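Local coordinates for histidine-containing phosphotransfer protein (Zea mays, PDB 1WN0) that probably relays phosphoryl groups through an active histidine, from cytokinin sensor histidine kinases to response regulators in a multistep His-to-Asp pathway, at residues E25-Q28 against Q29-M32; D126-N129 against K130-M134. All coordinates share one frame; numbering follows the deposited sequence.

Contact 1: residues E25-Q28 against Q29-M32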
ATOM      1  N   GLU A  25      -3.131  -4.571  13.115  1.00 59.28           N
ATOM      2  CA  GLU A  25      -3.772  -5.869  13.447  1.00 61.12           C
ATOM      3  C   GLU A  25      -4.409  -6.698  12.306  1.00 59.10           C
ATOM      4  O   GLU A  25      -4.417  -7.909  12.352  1.00 56.58           O
ATOM      5  CB  GLU A  25      -4.860  -5.660  14.562  1.00 62.89           C
ATOM      6  CG  GLU A  25      -5.933  -4.604  14.192  1.00 69.53           C
ATOM      7  CD  GLU A  25      -7.419  -4.984  14.525  1.00 77.59           C
ATOM      8  OE1 GLU A  25      -8.349  -4.141  14.121  1.00 72.22           O
ATOM      9  OE2 GLU A  25      -7.640  -6.110  15.173  1.00 78.54           O
ATOM     10  N   GLN A  26      -4.983  -6.119  11.287  1.00 58.88           N
ATOM     11  CA  GLN A  26      -5.378  -7.036  10.243  1.00 60.50           C
ATOM     12  C   GLN A  26      -4.157  -7.824   9.755  1.00 60.59           C
ATOM     13  O   GLN A  26      -4.272  -9.042   9.629  1.00 61.41           O
ATOM     14  CB  GLN A  26      -6.115  -6.453   9.025  1.00 62.47           C
ATOM     15  CG  GLN A  26      -5.801  -7.296   7.701  1.00 64.87           C
ATOM     16  CD  GLN A  26      -6.846  -8.342   7.252  1.00 68.16           C
ATOM     17  OE1 GLN A  26      -6.674  -9.664   7.404  1.00 53.64           O
ATOM     18  NE2 GLN A  26      -7.888  -7.769   6.521  1.00 67.81           N
ATOM     19  N   PHE A  27      -3.011  -7.170   9.486  1.00 58.69           N
ATOM     20  CA  PHE A  27      -1.858  -7.910   9.034  1.00 55.84           C
ATOM     21  C   PHE A  27      -1.497  -9.071   9.933  1.00 56.20           C
ATOM     22  O   PHE A  27      -1.112 -10.122   9.445  1.00 53.83           O
ATOM     23  CB  PHE A  27      -0.619  -7.026   8.749  1.00 55.89           C
ATOM     24  CG  PHE A  27       0.538  -7.845   8.213  1.00 52.84           C
ATOM     25  CD1 PHE A  27       1.572  -8.244   9.058  1.00 51.89           C
ATOM     26  CD2 PHE A  27       0.492  -8.356   6.931  1.00 51.84           C
ATOM     27  CE1 PHE A  27       2.607  -9.049   8.597  1.00 51.91           C
ATOM     28  CE2 PHE A  27       1.498  -9.191   6.458  1.00 53.92           C
ATOM     29  CZ  PHE A  27       2.568  -9.540   7.296  1.00 52.85           C
ATOM     30  N   GLN A  28      -1.634  -8.892  11.248  1.00 57.17           N
ATOM     31  CA  GLN A  28      -1.410  -9.948  12.248  1.00 58.18           C
ATOM     32  C   GLN A  28      -2.217 -11.209  11.944  1.00 57.30           C
ATOM     33  O   GLN A  28      -1.751 -12.367  12.049  1.00 55.86           O
ATOM     34  CB  GLN A  28      -1.868  -9.405  13.609  1.00 59.96           C
ATOM     35  CG  GLN A  28      -1.639 -10.355  14.848  1.00 67.66           C
ATOM     36  CD  GLN A  28      -0.432  -9.930  15.676  1.00 77.10           C
ATOM     37  OE1 GLN A  28       0.530 -10.712  15.774  1.00 84.41           O
ATOM     38  NE2 GLN A  28      -0.452  -8.675  16.242  1.00 78.68           N
ATOM     39  N   GLN A  29      -3.479 -10.957  11.614  1.00 56.36           N
ATOM     40  CA  GLN A  29      -4.446 -12.016  11.296  1.00 56.58           C
ATOM     41  C   GLN A  29      -3.959 -12.779  10.039  1.00 54.52           C
ATOM     42  O   GLN A  29      -3.974 -13.986   9.961  1.00 51.38           O
ATOM     43  CB  GLN A  29      -5.832 -11.384  11.111  1.00 57.30           C
ATOM     44  CG  GLN A  29      -6.983 -12.269  11.510  1.00 62.50           C
ATOM     45  CD  GLN A  29      -7.977 -12.483  10.341  1.00 68.34           C
ATOM     46  OE1 GLN A  29      -7.878 -13.442   9.552  1.00 61.43           O
ATOM     47  NE2 GLN A  29      -8.954 -11.588  10.269  1.00 72.28           N
ATOM     48  N   LEU A  30      -3.401 -12.035   9.110  1.00 54.27           N
ATOM     49  CA  LEU A  30      -2.859 -12.626   7.898  1.00 55.00           C
ATOM     50  C   LEU A  30      -1.744 -13.573   8.140  1.00 54.99           C
ATOM     51  O   LEU A  30      -1.690 -14.603   7.539  1.00 52.94           O
ATOM     52  CB  LEU A  30      -2.340 -11.536   6.976  1.00 54.20           C
ATOM     53  CG  LEU A  30      -3.030 -11.356   5.702  1.00 54.62           C
ATOM     54  CD1 LEU A  30      -2.182 -10.404   4.868  1.00 54.98           C
ATOM     55  CD2 LEU A  30      -3.136 -12.657   5.043  1.00 55.20           C
ATOM     56  N   GLN A  31      -0.821 -13.171   8.995  1.00 57.56           N
ATOM     57  CA  GLN A  31       0.403 -13.878   9.159  1.00 60.02           C
ATOM     58  C   GLN A  31       0.154 -15.063  10.043  1.00 60.87           C
ATOM     59  O   GLN A  31       0.898 -16.040  10.029  1.00 61.64           O
ATOM     60  CB  GLN A  31       1.433 -12.934   9.825  1.00 61.55           C
ATOM     61  CG  GLN A  31       2.964 -13.058   9.409  1.00 63.57           C
ATOM     62  CD  GLN A  31       3.362 -13.787   8.102  1.00 63.08           C
ATOM     63  OE1 GLN A  31       3.391 -13.201   7.017  1.00 68.20           O
ATOM     64  NE2 GLN A  31       3.792 -15.022   8.241  1.00 68.07           N
ATOM     65  N   MET A  32      -0.863 -14.970  10.876  1.00 62.13           N
ATOM     66  CA  MET A  32      -1.304 -16.136  11.715  1.00 63.92           C
ATOM     67  C   MET A  32      -1.678 -17.313  10.747  1.00 62.38           C
ATOM     68  O   MET A  32      -1.449 -18.468  11.022  1.00 61.07           O
ATOM     69  CB  MET A  32      -2.478 -15.727  12.687  1.00 64.54           C
ATOM     70  CG  MET A  32      -2.336 -15.970  14.228  1.00 71.42           C
ATOM     71  SD  MET A  32      -0.646 -15.885  15.189  1.00 79.45           S
ATOM     72  CE  MET A  32       0.001 -14.050  14.761  1.00 81.92           C
TER
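Phe-27 meets Leu-30 and Gln-31, one turn further along helix 25-34, with different parts of its ring. Its CD2 lies 3.9 Å from Leu-30 CD1, an apolar contact in which the two side chains cross at about a right angle. Gln-31 instead runs beside the ring and points the same way: its aliphatic CG passes close to CE1 and CZ, and its OE1 comes within 3.8 Å of Phe-27 CZ, the amide plane turned 47° from the ring plane. Because CG of Phe-27 stands anti to the backbone N (chi1 -177°), the ring leans forward along the helix, over the turn that carries both partners.

On the exposed side, Gln-28 and Met-32 also travel side by side. Met-32 bends at chi2 and again at chi3, which folds its methyl back until CE sits 3.5 Å from Gln-28 OE1, a van der Waals contact. Gln-26 and Gln-29 approach more loosely, their amides 4.1 Å apart between OE1 of the first and NE2 of the second.

The spacing is set by the main chain. Gln-31 N bonds to Phe-27 O at 3.1 Å and Leu-30 N to Gln-26 O at 3.2 Å, the regular i to i+4 pattern of the helix. Further out, Leu-14 and Phe-18 of helix 10-19 and Met-134 of helix 110-138 close round Phe-27, while Val-43 of helix 42-64 touches both Leu-30 and Gln-31.

The chemistry is that of an amphipathic helix laid on a helical bundle: an aromatic and aliphatic inner side, a glutamine-rich outer one. One polar atom is caught within, for Gln-31 OE1 is buried and has no hydrogen-bonding partner in the model, a cost that the surrounding apolar contacts presumably offset.

Contact 2: residues D126-N129 against K130-M134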
ATOM      1  N   ASP A 126       8.810   1.841   1.417  1.00 44.59           N
ATOM      2  CA  ASP A 126       9.271   1.348   2.745  1.00 45.21           C
ATOM      3  C   ASP A 126       8.582   0.013   3.114  1.00 46.68           C
ATOM      4  O   ASP A 126       9.241  -0.968   3.529  1.00 47.92           O
ATOM      5  CB  ASP A 126       8.988   2.487   3.738  1.00 45.80           C
ATOM      6  CG  ASP A 126       9.404   2.184   5.169  1.00 51.42           C
ATOM      7  OD1 ASP A 126      10.103   1.188   5.495  1.00 57.71           O
ATOM      8  OD2 ASP A 126       9.062   2.926   6.085  1.00 56.48           O
ATOM      9  N   LEU A 127       7.252  -0.089   2.937  1.00 45.47           N
ATOM     10  CA  LEU A 127       6.571  -1.292   3.323  1.00 43.25           C
ATOM     11  C   LEU A 127       6.881  -2.385   2.356  1.00 42.98           C
ATOM     12  O   LEU A 127       7.180  -3.521   2.729  1.00 40.79           O
ATOM     13  CB  LEU A 127       5.079  -1.056   3.392  1.00 43.93           C
ATOM     14  CG  LEU A 127       4.178  -2.026   4.186  1.00 45.05           C
ATOM     15  CD1 LEU A 127       2.858  -2.197   3.558  1.00 46.80           C
ATOM     16  CD2 LEU A 127       4.722  -3.269   4.494  1.00 47.20           C
ATOM     17  N   ARG A 128       6.859  -2.077   1.074  1.00 41.82           N
ATOM     18  CA  ARG A 128       7.297  -3.081   0.153  1.00 42.67           C
ATOM     19  C   ARG A 128       8.638  -3.793   0.523  1.00 46.09           C
ATOM     20  O   ARG A 128       8.706  -5.047   0.447  1.00 43.65           O
ATOM     21  CB  ARG A 128       7.491  -2.526  -1.216  1.00 42.20           C
ATOM     22  CG  ARG A 128       7.823  -3.636  -2.216  1.00 41.25           C
ATOM     23  CD  ARG A 128       7.707  -3.133  -3.658  1.00 47.02           C
ATOM     24  NE  ARG A 128       8.769  -2.186  -3.887  1.00 48.18           N
ATOM     25  CZ  ARG A 128       8.959  -1.433  -4.973  1.00 51.75           C
ATOM     26  NH1 ARG A 128       8.134  -1.485  -6.062  1.00 50.33           N
ATOM     27  NH2 ARG A 128      10.046  -0.643  -4.955  1.00 47.53           N
ATOM     28  N   ASN A 129       9.684  -2.978   0.843  1.00 46.67           N
ATOM     29  CA  ASN A 129      10.995  -3.508   1.156  1.00 49.63           C
ATOM     30  C   ASN A 129      10.958  -4.427   2.332  1.00 50.36           C
ATOM     31  O   ASN A 129      11.634  -5.420   2.301  1.00 51.26           O
ATOM     32  CB  ASN A 129      12.113  -2.432   1.372  1.00 50.49           C
ATOM     33  CG  ASN A 129      12.445  -1.662   0.021  1.00 55.50           C
ATOM     34  OD1 ASN A 129      12.252  -2.228  -1.113  1.00 56.70           O
ATOM     35  ND2 ASN A 129      12.936  -0.383   0.144  1.00 55.88           N
ATOM     36  N   LYS A 130      10.196  -4.075   3.352  1.00 49.90           N
ATOM     37  CA  LYS A 130      10.001  -4.925   4.450  1.00 49.88           C
ATOM     38  C   LYS A 130       9.350  -6.234   4.030  1.00 49.19           C
ATOM     39  O   LYS A 130       9.768  -7.318   4.445  1.00 50.32           O
ATOM     40  CB  LYS A 130       9.137  -4.236   5.495  1.00 50.52           C
ATOM     41  CG  LYS A 130       9.730  -2.938   6.018  1.00 55.50           C
ATOM     42  CD  LYS A 130      10.734  -3.147   7.084  1.00 61.01           C
ATOM     43  CE  LYS A 130      11.289  -1.850   7.509  1.00 65.03           C
ATOM     44  NZ  LYS A 130      11.377  -0.989   6.360  1.00 70.00           N
ATOM     45  N   PHE A 131       8.305  -6.138   3.237  1.00 47.63           N
ATOM     46  CA  PHE A 131       7.529  -7.320   2.827  1.00 46.95           C
ATOM     47  C   PHE A 131       8.432  -8.243   2.010  1.00 46.94           C
ATOM     48  O   PHE A 131       8.220  -9.477   2.013  1.00 44.81           O
ATOM     49  CB  PHE A 131       6.268  -6.991   1.958  1.00 45.35           C
ATOM     50  CG  PHE A 131       5.022  -6.626   2.729  1.00 45.27           C
ATOM     51  CD1 PHE A 131       4.741  -7.136   3.993  1.00 49.23           C
ATOM     52  CD2 PHE A 131       4.068  -5.802   2.129  1.00 46.98           C
ATOM     53  CE1 PHE A 131       3.576  -6.784   4.632  1.00 49.63           C
ATOM     54  CE2 PHE A 131       2.919  -5.462   2.779  1.00 44.10           C
ATOM     55  CZ  PHE A 131       2.685  -5.942   4.006  1.00 46.58           C
ATOM     56  N   GLN A 132       9.366  -7.660   1.263  1.00 47.70           N
ATOM     57  CA  GLN A 132      10.151  -8.455   0.340  1.00 50.64           C
ATOM     58  C   GLN A 132      11.179  -9.297   1.133  1.00 51.55           C
ATOM     59  O   GLN A 132      11.302 -10.504   0.914  1.00 49.83           O
ATOM     60  CB  GLN A 132      10.890  -7.639  -0.674  1.00 50.78           C
ATOM     61  CG  GLN A 132      10.117  -7.229  -1.911  1.00 55.00           C
ATOM     62  CD  GLN A 132      10.837  -6.062  -2.652  1.00 59.91           C
ATOM     63  OE1 GLN A 132      10.353  -5.599  -3.717  1.00 61.94           O
ATOM     64  NE2 GLN A 132      12.020  -5.597  -2.104  1.00 55.29           N
ATOM     65  N   THR A 133      11.883  -8.677   2.061  1.00 53.17           N
ATOM     66  CA  THR A 133      12.697  -9.481   2.997  1.00 55.00           C
ATOM     67  C   THR A 133      11.828 -10.434   3.843  1.00 54.87           C
ATOM     68  O   THR A 133      12.197 -11.582   4.145  1.00 55.80           O
ATOM     69  CB  THR A 133      13.668  -8.581   3.841  1.00 56.11           C
ATOM     70  OG1 THR A 133      13.000  -8.017   4.986  1.00 59.24           O
ATOM     71  CG2 THR A 133      14.177  -7.348   3.022  1.00 54.45           C
ATOM     72  N   MET A 134      10.659 -10.002   4.246  1.00 55.77           N
ATOM     73  CA  MET A 134       9.758 -10.938   4.906  1.00 56.40           C
ATOM     74  C   MET A 134       9.681 -12.243   4.145  1.00 57.46           C
ATOM     75  O   MET A 134       9.918 -13.337   4.756  1.00 58.17           O
ATOM     76  CB  MET A 134       8.352 -10.408   4.991  1.00 56.40           C
ATOM     77  CG  MET A 134       7.547 -11.195   5.978  1.00 57.39           C
ATOM     78  SD  MET A 134       5.859 -10.638   6.085  1.00 55.44           S
ATOM     79  CE  MET A 134       5.308 -10.953   4.473  1.00 52.40           C
TER
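Asp-126 reaches one turn ahead to Lys-130 in an i to i+4 salt bridge on the flank of helix 110-138. Lys-130 bends at chi2 and chi4, which brings its NZ back to Asp-126 OD1 at 2.7 Å, nearly along the carboxylate C-O bond. The main chain spans the same pair, with Lys-130 N bonded to Asp-126 O at 3.3 Å, and Leu-22 touches both side chains.

Leu-127 turns to the interior and makes a CH-pi contact with Phe-131. Its CD2 stands above the ring centre, 3.3 Å from the centroid and 13° off the normal, while CD1 closes in on the same ring at CE2. CG of Phe-131 lies anti to its carbonyl carbon (chi1 -85°), which swings the ring back toward the preceding turn and under the leucine. Beyond them, Phe-50 touches Leu-127, and Val-47 and Phe-27 pack against Phe-131; an alanine in place of Phe-131 would probably leave Leu-127 CD2 without the face it rests on and open a gap toward helices 25-34 and 42-64.

Arg-128 lies alongside Gln-132, both pointing the same way with guanidinium and amide planes only 9° apart. Gln-132 OE1 rests against the aliphatic part of the arginine, 3.5 Å from Arg-128 CG. The guanidinium is held further out, where NH1 forms a salt bridge to Asp-55 of helix 42-64; NE is buried without a partner.

Asn-129 offers its carbonyl to Thr-133, whose N bonds to Asn-129 O at 3.3 Å, and the Thr-133 methyl CG2 sits equally close to that oxygen. Across one helix, then, charge pairing and dispersion are kept on separate sides: ions tie the flanks, one of them to a neighbouring helix, while a leucine seated on an aromatic face fills the bundle interior.

In the fold
Both contacts join successive turns of an amphipathic helix, each partly buried, but contact 2 belongs to the long helix 110-138 and lies nearer the centre of the chain than contact 1, on the short helix 25-34. They meet through their apolar sides: Phe-27 CE2 comes within 3.7 Å of Phe-131 CE1, the ring planes at about 40°, and Met-134 SD touches both Phe-27 and Gln-31. Helices 10-19 and 42-64 border both. The outer side-chain contacts of contact 1 are made by uncharged glutamines and a methionine, whereas contact 2 adds salt bridges, one within helix 110-138 and one tying it to helix 42-64 in the four-helix bundle of this phosphotransfer protein.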